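Local coordinates for protein ferulic acid decarboxylase 1 (PDB 4ZAD) that probably catalyses the reversible, prenylated-FMN-dependent decarboxylation of ferulic, p-coumaric and cinnamic acids to the corresponding vinyl aromatics, working as a homodimer, at residues D418-F423 and T433-P438; C475-Q480 and P484-V489; N82-I87 and T361-Q366; F396-K401 and G468-T473. All blocks are in the same frame, centred on the assembly; numbering follows the deposited sequence.

Overall arrangement
Three of the four contacts belong to one neighbourhood, the five-stranded mixed sheet of the C-terminal part and the segments that leave it. Interaction 4 is a buried, largely apolar contact on that sheet, where a helix end packs on strand 470-475. The same strand runs on into interaction 2, an aromatic cluster nearer the surface, with the exposed Lys479 at its rim. Interaction 1 touches both: His436 packs on Thr473, and Arg435 lies against Phe477 and Phe488, so a salt bridge made by a buried arginine borders the aromatic rings. Interaction 3 stands apart, nearest the chain's centre, and links the N-terminal region to the C-terminal one by a single polar bond between buried rings. All four have neighbours in the second subunit.

Interaction 1 of 4, residues D418-F423 and T433-P438; sequences DDIDIF and TTRHTP
Arg435 reaches with an extended side chain to the carboxylate of Asp419 and grips it end-on with two nitrogens, one to each oxygen. NH2 of Arg435 lies 2.7 Å from OD2 of Asp419, and its NH1 3.0 Å from OD1 of the same residue. Both bonds are nearly straight and meet the syn lone pairs; together they hold the carboxylate and guanidinium nearly coplanar, 6° apart, and fix their rotation. CG of Asp419 sits between its backbone N and carbonyl carbon (chi1 60°), a rotamer that turns the oxygens to the arginine. This salt bridge ties the loop after strand 412-417 to the end of helix 425-434, Arg435 being the first residue to leave helical geometry. Ile420 adds a van der Waals contact, its CD1 3.9 Å from NH2 of Arg435 and its side chain also packed on Trp430 and Ala431 of that helix. An arginine suits this buried place because NE is used as well, hydrogen-bonded to the hydroxyl of Tyr293 of the second subunit, and Trp430 makes a cation-pi contact.

Interaction 2 of 4, residues C475-Q480 and P484-V489; sequences CIFPKQ and PDFEFV
Phe486 lies against three side chains of 475-480, and nearly everything that crosses between the segments is apolar. Its CE2 comes to 3.6 Å from CD2 of Phe477. The two rings meet obliquely, with centroids 6.0 Å apart and planes at 59°. CG of Phe486 is anti to its backbone N (chi1 -177°), which carries the ring across to the opposing segment. Phe488 continues the cluster: its CE2 approaches the edge of the Phe477 ring, 4.1 Å from CE2.

Aliphatic carbons of polar residues make the second group. CG of Gln480 lies 3.4 Å from CD2 of Phe486, and CB of Lys479 is 3.9 Å from CD1 of the same ring. Lysine suits the exposed rim, since its CB can pack while the end of the chain leads away from the ring. The fold here is a chain reversal beyond strand 470-475, turning through a 3-10 segment at 478-480 before the chain enters strand 489-490.

Polar bonds shape the turn from within. OE1 of Gln480 accepts from N of Phe477 at 3.0 Å, on a lone pair in the carbonyl plane, and N of Gln480 returns a bond to O of Phe477. Beyond the segments, Phe488 meets Tyr293 of the second subunit edge-to-face, and Val489 pairs with a strand of that subunit in an antiparallel ladder.

Interaction 3 of 4, residues N82-I87 and T361-Q366; sequences NDHARI and TPYEAQ
His84 and Tyr363 meet through one hydrogen bond, NE2 of His84 lying 3.0 Å from OH of Tyr363. The bond is nearly straight at 165°. Contact is tight only at this point: CE2 of Tyr363 comes to 3.4 Å from NE2 of His84, and the rings touch by their edges, with planes 22° apart. Behind the imidazole, ND1 of His84 donates to OD1 of Asp83 at 2.8 Å, in the ring plane, which fixes the rotation of the ring. The looser side is that of Asp83, which is partly exposed and has a long, weak ion pair with Lys46. Elsewhere the two backbones stay far apart, with CA of His84 12.5 Å from CA of Tyr363. His84 is the N-cap residue of helix 85-90, Tyr363 opens the 3-10 turn after strand 356-360, and Met99 of helix 99-108 packs against both side chains.

Interaction 4 of 4, residues F396-K401 and G468-T473; sequences FLFRSK and GGKCVT
The end of helix 386-399, with its wider pi-type turn, faces the start of strand 470-475, and the backbones come closest between Phe398 and Lys470, whose CA atoms are 8.6 Å apart. Phe398 carries the contact. CD of Lys470 lies over one face of its ring, 3.9 Å from the centroid and 18° off the normal, a CH-pi interaction displaced toward the rim. CB of the same lysine is 3.8 Å from CE2 of Phe398 and also near CZ. Extended beyond CG (chi2 -174°), the lysine chain crosses the ring obliquely, which puts CD over the face and carries the amine beyond it. A lysine can be buried here because its NZ bonds to the carbonyl oxygens of Ser408 and Leu410.

Other parts of the ring meet the next two residues of the strand. CG2 of Val472 approaches obliquely, 4.0 Å from CE2 of Phe398, while the carbonyl oxygen of Cys471 lies at the ring edge, 4.0 Å from CZ. Phe445, on the adjacent strand 442-445, meets the Phe398 ring edge-to-face, and Ile413 of strand 412-417 also packs on it. Phenylalanine thus provides a broad apolar surface between a helix and three neighbouring strands. This is helix-on-sheet packing in an alpha/beta layer, with a helix covering the mixed sheet of the UbiD-family C-terminal region.

Interaction 1 of 4, residues D418-F423 and T433-P438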
loop_
_atom_site.group_PDB
_atom_site.type_symbol
_atom_site.label_atom_id
_atom_site.label_comp_id
_atom_site.label_asym_id
_atom_site.label_seq_id
_atom_site.Cartn_x
_atom_site.Cartn_y
_atom_site.Cartn_z
ATOM N N ASP A 418 -6.992 -4.972 16.891
ATOM C CA ASP A 418 -8.354 -4.807 16.421
ATOM C C ASP A 418 -8.728 -3.346 16.207
ATOM O O ASP A 418 -9.897 -3.044 16.085
ATOM C CB ASP A 418 -9.325 -5.466 17.437
ATOM C CG ASP A 418 -9.255 -4.798 18.821
ATOM O OD1 ASP A 418 -9.898 -3.739 18.982
ATOM O OD2 ASP A 418 -8.482 -5.266 19.693
ATOM N N ASP A 419 -7.744 -2.446 16.167
ATOM C CA ASP A 419 -7.967 -1.012 15.828
ATOM C C ASP A 419 -7.934 -0.805 14.293
ATOM O O ASP A 419 -8.326 0.237 13.775
ATOM C CB ASP A 419 -6.903 -0.130 16.509
ATOM C CG ASP A 419 -5.465 -0.498 16.081
ATOM O OD1 ASP A 419 -5.091 -1.715 16.193
ATOM O OD2 ASP A 419 -4.717 0.437 15.632
ATOM N N ILE A 420 -7.449 -1.825 13.592
ATOM C CA ILE A 420 -7.229 -1.744 12.160
ATOM C C ILE A 420 -8.362 -2.453 11.427
ATOM O O ILE A 420 -8.570 -3.674 11.621
ATOM C CB ILE A 420 -5.883 -2.433 11.767
ATOM C CG1 ILE A 420 -4.717 -1.752 12.458
ATOM C CG2 ILE A 420 -5.677 -2.426 10.286
ATOM C CD1 ILE A 420 -4.629 -0.360 12.180
ATOM N N ASP A 421 -9.086 -1.704 10.598
ATOM C CA ASP A 421 -10.052 -2.301 9.662
ATOM C C ASP A 421 -9.190 -2.905 8.558
ATOM O O ASP A 421 -8.642 -2.197 7.725
ATOM C CB ASP A 421 -11.058 -1.245 9.173
ATOM C CG ASP A 421 -11.952 -1.719 8.008
ATOM O OD1 ASP A 421 -11.919 -2.901 7.635
ATOM O OD2 ASP A 421 -12.698 -0.860 7.437
ATOM N N ILE A 422 -9.016 -4.220 8.610
ATOM C CA ILE A 422 -8.121 -4.898 7.685
ATOM C C ILE A 422 -8.569 -4.790 6.223
ATOM O O ILE A 422 -7.792 -5.100 5.336
ATOM C CB ILE A 422 -7.867 -6.394 8.044
ATOM C CG1 ILE A 422 -9.184 -7.196 8.055
ATOM C CG2 ILE A 422 -7.090 -6.484 9.334
ATOM C CD1 ILE A 422 -9.029 -8.673 8.360
ATOM N N PHE A 423 -9.811 -4.370 5.999
ATOM C CA PHE A 423 -10.358 -4.241 4.668
ATOM C C PHE A 423 -9.990 -2.927 4.058
ATOM O O PHE A 423 -10.227 -2.721 2.882
ATOM C CB PHE A 423 -11.894 -4.395 4.661
ATOM C CG PHE A 423 -12.352 -5.783 5.022
ATOM C CD1 PHE A 423 -12.502 -6.156 6.374
ATOM C CD2 PHE A 423 -12.583 -6.743 4.020
ATOM C CE1 PHE A 423 -12.901 -7.434 6.709
ATOM C CE2 PHE A 423 -13.020 -8.020 4.357
ATOM C CZ PHE A 423 -13.159 -8.368 5.702
ATOM N N THR A 433 3.965 -1.557 8.404
ATOM C CA THR A 433 5.274 -0.943 8.341
ATOM C C THR A 433 5.670 -0.404 9.713
ATOM O O THR A 433 6.840 -0.428 10.056
ATOM C CB THR A 433 5.312 0.133 7.267
ATOM O OG1 THR A 433 4.288 1.069 7.510
ATOM C CG2 THR A 433 5.014 -0.474 5.927
ATOM N N THR A 434 4.704 0.034 10.514
ATOM C CA THR A 434 5.006 0.647 11.806
ATOM C C THR A 434 4.970 -0.297 12.998
ATOM O O THR A 434 5.425 0.081 14.058
ATOM C CB THR A 434 4.085 1.907 12.101
ATOM O OG1 THR A 434 2.686 1.548 12.141
ATOM C CG2 THR A 434 4.288 2.946 11.058
ATOM N N ARG A 435 4.440 -1.513 12.854
ATOM C CA ARG A 435 4.334 -2.431 14.004
ATOM C C ARG A 435 5.174 -3.735 13.982
ATOM O O ARG A 435 5.005 -4.559 14.847
ATOM C CB ARG A 435 2.866 -2.791 14.235
ATOM C CG ARG A 435 1.975 -1.572 14.313
ATOM C CD ARG A 435 0.566 -1.852 14.867
ATOM N NE ARG A 435 -0.224 -0.637 14.779
ATOM C CZ ARG A 435 -1.510 -0.535 15.049
ATOM N NH1 ARG A 435 -2.185 -1.585 15.495
ATOM N NH2 ARG A 435 -2.116 0.657 14.931
ATOM N N HIS A 436 6.060 -3.946 13.018
ATOM C CA HIS A 436 6.864 -5.181 13.026
ATOM C C HIS A 436 8.285 -4.854 12.668
ATOM O O HIS A 436 8.534 -4.153 11.690
ATOM C CB HIS A 436 6.306 -6.243 12.049
ATOM C CG HIS A 436 6.953 -6.245 10.701
ATOM N ND1 HIS A 436 6.450 -5.541 9.632
ATOM C CD2 HIS A 436 8.061 -6.876 10.240
ATOM C CE1 HIS A 436 7.212 -5.742 8.566
ATOM N NE2 HIS A 436 8.203 -6.549 8.911
ATOM N N THR A 437 9.215 -5.362 13.465
ATOM C CA THR A 437 10.638 -5.294 13.142
ATOM C C THR A 437 10.964 -6.122 11.916
ATOM O O THR A 437 10.773 -7.309 11.915
ATOM C CB THR A 437 11.478 -5.839 14.286
ATOM O OG1 THR A 437 11.243 -5.046 15.436
ATOM C CG2 THR A 437 12.951 -5.766 13.955
ATOM N N PRO A 438 11.503 -5.499 10.876
ATOM C CA PRO A 438 11.905 -6.346 9.754
ATOM C C PRO A 438 12.698 -7.562 10.164
ATOM O O PRO A 438 13.627 -7.466 10.961
ATOM C CB PRO A 438 12.756 -5.410 8.903
ATOM C CG PRO A 438 12.110 -4.076 9.110
ATOM C CD PRO A 438 11.712 -4.076 10.583
#

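Interaction 2 of 4, residues C475-Q480 and P484-V489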
loop_
_atom_site.group_PDB
_atom_site.type_symbol
_atom_site.label_atom_id
_atom_site.label_comp_id
_atom_site.label_asym_id
_atom_site.label_seq_id
_atom_site.Cartn_x
_atom_site.Cartn_y
_atom_site.Cartn_z
ATOM N N CYS A 475 2.233 -7.922 13.872
ATOM C CA CYS A 475 2.158 -6.466 13.942
ATOM C C CYS A 475 1.312 -6.096 15.152
ATOM O O CYS A 475 0.361 -5.383 15.006
ATOM C CB CYS A 475 1.558 -5.910 12.674
ATOM S SG CYS A 475 2.515 -6.250 11.125
ATOM N N ILE A 476 1.703 -6.587 16.344
ATOM C CA ILE A 476 1.007 -6.400 17.627
ATOM C C ILE A 476 2.099 -6.186 18.662
ATOM O O ILE A 476 2.998 -6.995 18.837
ATOM C CB ILE A 476 0.202 -7.634 18.005
ATOM C CG1 ILE A 476 -0.638 -8.088 16.812
ATOM C CG2 ILE A 476 -0.720 -7.417 19.186
ATOM C CD1 ILE A 476 -1.480 -9.337 17.095
ATOM N N PHE A 477 2.058 -5.058 19.334
ATOM C CA PHE A 477 3.165 -4.689 20.206
ATOM C C PHE A 477 3.319 -5.634 21.391
ATOM O O PHE A 477 2.340 -6.125 21.916
ATOM C CB PHE A 477 2.925 -3.301 20.712
ATOM C CG PHE A 477 2.888 -2.257 19.635
ATOM C CD1 PHE A 477 3.994 -2.042 18.830
ATOM C CD2 PHE A 477 1.743 -1.454 19.465
ATOM C CE1 PHE A 477 3.956 -1.060 17.885
ATOM C CE2 PHE A 477 1.695 -0.470 18.511
ATOM C CZ PHE A 477 2.779 -0.265 17.724
ATOM N N PRO A 478 4.547 -5.900 21.821
ATOM C CA PRO A 478 4.699 -6.848 22.923
ATOM C C PRO A 478 3.698 -6.690 24.046
ATOM O O PRO A 478 3.137 -7.689 24.475
ATOM C CB PRO A 478 6.105 -6.568 23.423
ATOM C CG PRO A 478 6.860 -6.242 22.176
ATOM C CD PRO A 478 5.854 -5.510 21.276
ATOM N N LYS A 479 3.428 -5.466 24.477
ATOM C CA LYS A 479 2.527 -5.237 25.611
ATOM C C LYS A 479 1.056 -5.360 25.317
ATOM O O LYS A 479 0.249 -5.280 26.236
ATOM C CB LYS A 479 2.773 -3.860 26.247
ATOM C CG LYS A 479 3.946 -3.844 27.186
ATOM C CD LYS A 479 3.919 -2.602 28.092
ATOM C CE LYS A 479 5.307 -2.385 28.782
ATOM N NZ LYS A 479 5.773 -3.704 29.414
ATOM N N GLN A 480 0.693 -5.513 24.051
ATOM C CA GLN A 480 -0.682 -5.819 23.695
ATOM C C GLN A 480 -0.991 -7.258 24.063
ATOM O O GLN A 480 -2.158 -7.617 24.135
ATOM C CB GLN A 480 -0.961 -5.580 22.186
ATOM C CG GLN A 480 -1.211 -4.086 21.782
ATOM C CD GLN A 480 -1.580 -3.912 20.298
ATOM O OE1 GLN A 480 -0.776 -4.197 19.396
ATOM N NE2 GLN A 480 -2.785 -3.413 20.050
ATOM N N PRO A 484 -4.141 -5.306 29.061
ATOM C CA PRO A 484 -5.367 -5.064 28.306
ATOM C C PRO A 484 -5.766 -3.559 28.254
ATOM O O PRO A 484 -6.669 -3.157 27.486
ATOM C CB PRO A 484 -6.393 -5.917 29.048
ATOM C CG PRO A 484 -5.813 -6.108 30.471
ATOM C CD PRO A 484 -4.381 -5.726 30.458
ATOM N N ASP A 485 -5.107 -2.722 29.044
ATOM C CA ASP A 485 -5.405 -1.284 28.996
ATOM C C ASP A 485 -4.341 -0.504 28.206
ATOM O O ASP A 485 -4.224 0.708 28.361
ATOM C CB ASP A 485 -5.591 -0.729 30.426
ATOM C CG ASP A 485 -6.748 -1.419 31.170
ATOM O OD1 ASP A 485 -7.943 -1.239 30.755
ATOM O OD2 ASP A 485 -6.440 -2.174 32.135
ATOM N N PHE A 486 -3.592 -1.219 27.353
ATOM C CA PHE A 486 -2.541 -0.622 26.509
ATOM C C PHE A 486 -3.166 0.436 25.588
ATOM O O PHE A 486 -4.143 0.158 24.898
ATOM C CB PHE A 486 -1.835 -1.722 25.686
ATOM C CG PHE A 486 -0.696 -1.219 24.848
ATOM C CD1 PHE A 486 0.468 -0.791 25.454
ATOM C CD2 PHE A 486 -0.802 -1.156 23.433
ATOM C CE1 PHE A 486 1.522 -0.292 24.685
ATOM C CE2 PHE A 486 0.238 -0.675 22.654
ATOM C CZ PHE A 486 1.410 -0.240 23.272
ATOM N N GLU A 487 -2.651 1.655 25.601
ATOM C CA GLU A 487 -3.241 2.666 24.720
ATOM C C GLU A 487 -2.224 3.421 23.898
ATOM O O GLU A 487 -1.086 3.586 24.301
ATOM C CB GLU A 487 -4.145 3.652 25.478
ATOM C CG GLU A 487 -3.418 4.620 26.407
ATOM C CD GLU A 487 -4.295 5.095 27.598
ATOM O OE1 GLU A 487 -3.810 5.924 28.405
ATOM O OE2 GLU A 487 -5.457 4.637 27.739
ATOM N N PHE A 488 -2.678 3.836 22.719
ATOM C CA PHE A 488 -2.003 4.810 21.910
ATOM C C PHE A 488 -3.060 5.619 21.219
ATOM O O PHE A 488 -4.186 5.170 21.058
ATOM C CB PHE A 488 -1.057 4.147 20.928
ATOM C CG PHE A 488 -1.674 3.042 20.099
ATOM C CD1 PHE A 488 -2.271 3.315 18.886
ATOM C CD2 PHE A 488 -1.571 1.720 20.496
ATOM C CE1 PHE A 488 -2.808 2.293 18.107
ATOM C CE2 PHE A 488 -2.094 0.693 19.731
ATOM C CZ PHE A 488 -2.720 0.977 18.530
ATOM N N VAL A 489 -2.734 6.852 20.864
ATOM C CA VAL A 489 -3.668 7.668 20.152
ATOM C C VAL A 489 -3.266 7.514 18.733
ATOM O O VAL A 489 -2.097 7.605 18.438
ATOM C CB VAL A 489 -3.556 9.095 20.572
ATOM C CG1 VAL A 489 -4.308 10.008 19.588
ATOM C CG2 VAL A 489 -4.098 9.226 22.007
#

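Interaction 3 of 4, residues N82-I87 and T361-Q366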
loop_
_atom_site.group_PDB
_atom_site.type_symbol
_atom_site.label_atom_id
_atom_site.label_comp_id
_atom_site.label_asym_id
_atom_site.label_seq_id
_atom_site.Cartn_x
_atom_site.Cartn_y
_atom_site.Cartn_z
ATOM N N ASN A 82 -21.222 0.599 -3.562
ATOM C CA ASN A 82 -20.472 -0.511 -3.035
ATOM C C ASN A 82 -19.646 -1.119 -4.158
ATOM O O ASN A 82 -20.192 -1.745 -5.044
ATOM C CB ASN A 82 -21.414 -1.578 -2.519
ATOM C CG ASN A 82 -20.700 -2.836 -2.174
ATOM O OD1 ASN A 82 -19.613 -2.787 -1.614
ATOM N ND2 ASN A 82 -21.286 -3.966 -2.499
ATOM N N ASP A 83 -18.332 -0.952 -4.107
ATOM C CA ASP A 83 -17.485 -1.435 -5.201
ATOM C C ASP A 83 -17.550 -2.958 -5.383
ATOM O O ASP A 83 -17.190 -3.426 -6.433
ATOM C CB ASP A 83 -16.034 -0.914 -5.110
ATOM C CG ASP A 83 -15.292 -1.341 -3.861
ATOM O OD1 ASP A 83 -15.812 -2.014 -2.960
ATOM O OD2 ASP A 83 -14.113 -0.984 -3.786
ATOM N N HIS A 84 -18.061 -3.700 -4.390
ATOM C CA HIS A 84 -18.156 -5.155 -4.463
ATOM C C HIS A 84 -19.561 -5.648 -4.873
ATOM O O HIS A 84 -19.889 -6.841 -4.718
ATOM C CB HIS A 84 -17.712 -5.771 -3.131
ATOM C CG HIS A 84 -16.217 -5.884 -2.977
ATOM N ND1 HIS A 84 -15.386 -4.789 -2.911
ATOM C CD2 HIS A 84 -15.413 -6.971 -2.871
ATOM C CE1 HIS A 84 -14.139 -5.195 -2.766
ATOM N NE2 HIS A 84 -14.128 -6.516 -2.741
ATOM N N ALA A 85 -20.375 -4.734 -5.414
ATOM C CA ALA A 85 -21.682 -5.070 -5.960
ATOM C C ALA A 85 -21.709 -6.358 -6.773
ATOM O O ALA A 85 -22.636 -7.168 -6.624
ATOM C CB ALA A 85 -22.216 -3.932 -6.835
ATOM N N ARG A 86 -20.745 -6.540 -7.654
ATOM C CA ARG A 86 -20.854 -7.642 -8.549
ATOM C C ARG A 86 -20.663 -8.915 -7.733
ATOM O O ARG A 86 -21.278 -9.941 -7.991
ATOM C CB ARG A 86 -19.848 -7.522 -9.698
ATOM C CG ARG A 86 -20.105 -6.316 -10.618
ATOM C CD ARG A 86 -19.189 -6.236 -11.883
ATOM N NE ARG A 86 -19.079 -4.846 -12.296
ATOM C CZ ARG A 86 -18.079 -4.299 -12.976
ATOM N NH1 ARG A 86 -17.041 -5.009 -13.420
ATOM N NH2 ARG A 86 -18.127 -2.989 -13.212
ATOM N N ILE A 87 -19.849 -8.833 -6.701
ATOM C CA ILE A 87 -19.597 -9.990 -5.870
ATOM C C ILE A 87 -20.857 -10.305 -5.065
ATOM O O ILE A 87 -21.316 -11.426 -5.072
ATOM C CB ILE A 87 -18.356 -9.788 -5.001
ATOM C CG1 ILE A 87 -17.190 -9.323 -5.866
ATOM C CG2 ILE A 87 -17.980 -11.076 -4.351
ATOM C CD1 ILE A 87 -16.824 -10.315 -6.994
ATOM N N THR A 361 -7.643 -10.939 2.474
ATOM C CA THR A 361 -6.483 -10.890 1.569
ATOM C C THR A 361 -6.492 -9.548 0.873
ATOM O O THR A 361 -7.317 -9.320 -0.026
ATOM C CB THR A 361 -6.559 -11.925 0.454
ATOM O OG1 THR A 361 -7.871 -11.880 -0.108
ATOM C CG2 THR A 361 -6.229 -13.321 0.954
ATOM N N PRO A 362 -5.625 -8.640 1.296
ATOM C CA PRO A 362 -5.676 -7.334 0.646
ATOM C C PRO A 362 -5.352 -7.499 -0.821
ATOM O O PRO A 362 -4.389 -8.206 -1.156
ATOM C CB PRO A 362 -4.597 -6.535 1.360
ATOM C CG PRO A 362 -3.676 -7.585 1.973
ATOM C CD PRO A 362 -4.564 -8.743 2.294
ATOM N N TYR A 363 -6.130 -6.869 -1.686
ATOM C CA TYR A 363 -5.912 -7.020 -3.115
ATOM C C TYR A 363 -4.585 -6.426 -3.592
ATOM O O TYR A 363 -3.974 -6.939 -4.541
ATOM C CB TYR A 363 -7.069 -6.452 -3.925
ATOM C CG TYR A 363 -8.383 -7.042 -3.528
ATOM C CD1 TYR A 363 -8.503 -8.390 -3.225
ATOM C CD2 TYR A 363 -9.503 -6.254 -3.439
ATOM C CE1 TYR A 363 -9.721 -8.937 -2.835
ATOM C CE2 TYR A 363 -10.702 -6.778 -3.046
ATOM C CZ TYR A 363 -10.812 -8.119 -2.738
ATOM O OH TYR A 363 -12.046 -8.617 -2.349
ATOM N N GLU A 364 -4.137 -5.387 -2.895
ATOM C CA GLU A 364 -2.882 -4.671 -3.179
ATOM C C GLU A 364 -1.697 -5.611 -3.185
ATOM O O GLU A 364 -0.692 -5.322 -3.846
ATOM C CB GLU A 364 -2.645 -3.578 -2.127
ATOM C CG GLU A 364 -3.529 -2.302 -2.283
ATOM C CD GLU A 364 -4.970 -2.428 -1.781
ATOM O OE1 GLU A 364 -5.361 -3.500 -1.248
ATOM O OE2 GLU A 364 -5.728 -1.422 -1.891
ATOM N N ALA A 365 -1.827 -6.733 -2.459
ATOM C CA ALA A 365 -0.754 -7.718 -2.321
ATOM C C ALA A 365 -0.937 -8.926 -3.218
ATOM O O ALA A 365 -0.229 -9.902 -3.085
ATOM C CB ALA A 365 -0.602 -8.132 -0.839
ATOM N N GLN A 366 -1.870 -8.834 -4.164
ATOM C CA GLN A 366 -2.152 -9.927 -5.167
ATOM C C GLN A 366 -2.459 -11.293 -4.498
ATOM O O GLN A 366 -2.180 -12.372 -5.035
ATOM C CB GLN A 366 -1.008 -10.081 -6.161
ATOM C CG GLN A 366 -0.505 -8.793 -6.732
ATOM C CD GLN A 366 -1.430 -8.171 -7.736
ATOM O OE1 GLN A 366 -1.482 -6.953 -7.849
ATOM N NE2 GLN A 366 -2.158 -8.993 -8.487
#

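Interaction 4 of 4, residues F396-K401 and G468-T473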
loop_
_atom_site.group_PDB
_atom_site.type_symbol
_atom_site.label_atom_id
_atom_site.label_comp_id
_atom_site.label_asym_id
_atom_site.label_seq_id
_atom_site.Cartn_x
_atom_site.Cartn_y
_atom_site.Cartn_z
ATOM N N PHE A 396 -1.249 -24.028 11.787
ATOM C CA PHE A 396 -2.623 -24.244 11.439
ATOM C C PHE A 396 -2.956 -23.922 9.990
ATOM O O PHE A 396 -3.594 -24.712 9.332
ATOM C CB PHE A 396 -3.556 -23.480 12.341
ATOM C CG PHE A 396 -4.994 -23.785 12.073
ATOM C CD1 PHE A 396 -5.472 -25.091 12.190
ATOM C CD2 PHE A 396 -5.876 -22.778 11.678
ATOM C CE1 PHE A 396 -6.820 -25.376 11.902
ATOM C CE2 PHE A 396 -7.189 -23.060 11.416
ATOM C CZ PHE A 396 -7.665 -24.358 11.526
ATOM N N LEU A 397 -2.550 -22.749 9.536
ATOM C CA LEU A 397 -2.852 -22.274 8.215
ATOM C C LEU A 397 -1.978 -22.938 7.133
ATOM O O LEU A 397 -2.464 -23.186 6.035
ATOM C CB LEU A 397 -2.718 -20.750 8.163
ATOM C CG LEU A 397 -3.725 -19.965 9.021
ATOM C CD1 LEU A 397 -3.567 -18.454 8.774
ATOM C CD2 LEU A 397 -5.166 -20.348 8.739
ATOM N N PHE A 398 -0.716 -23.243 7.434
ATOM C CA PHE A 398 0.164 -23.797 6.416
ATOM C C PHE A 398 0.228 -25.324 6.396
ATOM O O PHE A 398 0.503 -25.908 5.339
ATOM C CB PHE A 398 1.595 -23.252 6.535
ATOM C CG PHE A 398 1.724 -21.753 6.364
ATOM C CD1 PHE A 398 0.925 -21.053 5.477
ATOM C CD2 PHE A 398 2.684 -21.056 7.075
ATOM C CE1 PHE A 398 1.052 -19.680 5.341
ATOM C CE2 PHE A 398 2.834 -19.695 6.920
ATOM C CZ PHE A 398 2.001 -19.002 6.071
ATOM N N ARG A 399 -0.018 -25.967 7.541
ATOM C CA ARG A 399 0.237 -27.394 7.646
ATOM C C ARG A 399 -0.934 -28.259 8.065
ATOM O O ARG A 399 -0.869 -29.491 7.916
ATOM C CB ARG A 399 1.372 -27.644 8.622
ATOM C CG ARG A 399 2.716 -27.030 8.255
ATOM C CD ARG A 399 3.825 -27.682 9.100
ATOM N NE ARG A 399 5.112 -27.023 8.901
ATOM C CZ ARG A 399 6.305 -27.612 8.687
ATOM N NH1 ARG A 399 6.465 -28.954 8.655
ATOM N NH2 ARG A 399 7.371 -26.815 8.530
ATOM N N SER A 400 -2.000 -27.673 8.602
ATOM C CA SER A 400 -3.073 -28.517 9.088
ATOM C C SER A 400 -3.823 -29.174 7.936
ATOM O O SER A 400 -3.878 -28.652 6.804
ATOM C CB SER A 400 -4.035 -27.746 9.979
ATOM O OG SER A 400 -4.863 -26.874 9.244
ATOM N N LYS A 401 -4.424 -30.321 8.248
ATOM C CA LYS A 401 -5.311 -31.007 7.305
ATOM C C LYS A 401 -6.505 -30.150 6.939
ATOM O O LYS A 401 -7.163 -30.394 5.919
ATOM C CB LYS A 401 -5.762 -32.372 7.857
ATOM C CG LYS A 401 -6.668 -32.362 9.094
ATOM C CD LYS A 401 -7.541 -33.692 9.156
ATOM C CE LYS A 401 -7.891 -34.203 10.606
ATOM N NZ LYS A 401 -8.510 -33.185 11.575
ATOM N N GLY A 468 9.434 -24.184 1.365
ATOM C CA GLY A 468 9.567 -22.978 2.167
ATOM C C GLY A 468 8.950 -21.748 1.554
ATOM O O GLY A 468 7.969 -21.827 0.848
ATOM N N GLY A 469 9.524 -20.604 1.872
ATOM C CA GLY A 469 9.102 -19.334 1.337
ATOM C C GLY A 469 8.029 -18.606 2.099
ATOM O O GLY A 469 7.571 -17.584 1.630
ATOM N N LYS A 470 7.605 -19.083 3.263
ATOM C CA LYS A 470 6.456 -18.433 3.916
ATOM C C LYS A 470 6.781 -17.914 5.315
ATOM O O LYS A 470 7.689 -18.383 5.972
ATOM C CB LYS A 470 5.224 -19.346 3.952
ATOM C CG LYS A 470 4.828 -19.923 2.595
ATOM C CD LYS A 470 3.496 -20.715 2.644
ATOM C CE LYS A 470 2.955 -20.940 1.213
ATOM N NZ LYS A 470 1.492 -21.246 1.092
ATOM N N CYS A 471 6.015 -16.932 5.767
ATOM C CA CYS A 471 6.234 -16.411 7.090
ATOM C C CYS A 471 4.957 -15.889 7.716
ATOM O O CYS A 471 4.006 -15.630 7.028
ATOM C CB CYS A 471 7.276 -15.313 7.005
ATOM S SG CYS A 471 6.602 -13.677 6.903
ATOM N N VAL A 472 4.937 -15.788 9.036
ATOM C CA VAL A 472 3.853 -15.167 9.779
ATOM C C VAL A 472 4.425 -13.940 10.489
ATOM O O VAL A 472 5.351 -14.074 11.306
ATOM C CB VAL A 472 3.287 -16.121 10.809
ATOM C CG1 VAL A 472 2.291 -15.375 11.807
ATOM C CG2 VAL A 472 2.659 -17.328 10.089
ATOM N N THR A 473 3.900 -12.752 10.154
ATOM C CA THR A 473 4.460 -11.492 10.616
ATOM C C THR A 473 3.590 -10.896 11.658
ATOM O O THR A 473 2.415 -10.701 11.428
ATOM C CB THR A 473 4.576 -10.505 9.463
ATOM O OG1 THR A 473 5.320 -11.102 8.403
ATOM C CG2 THR A 473 5.278 -9.278 9.897
#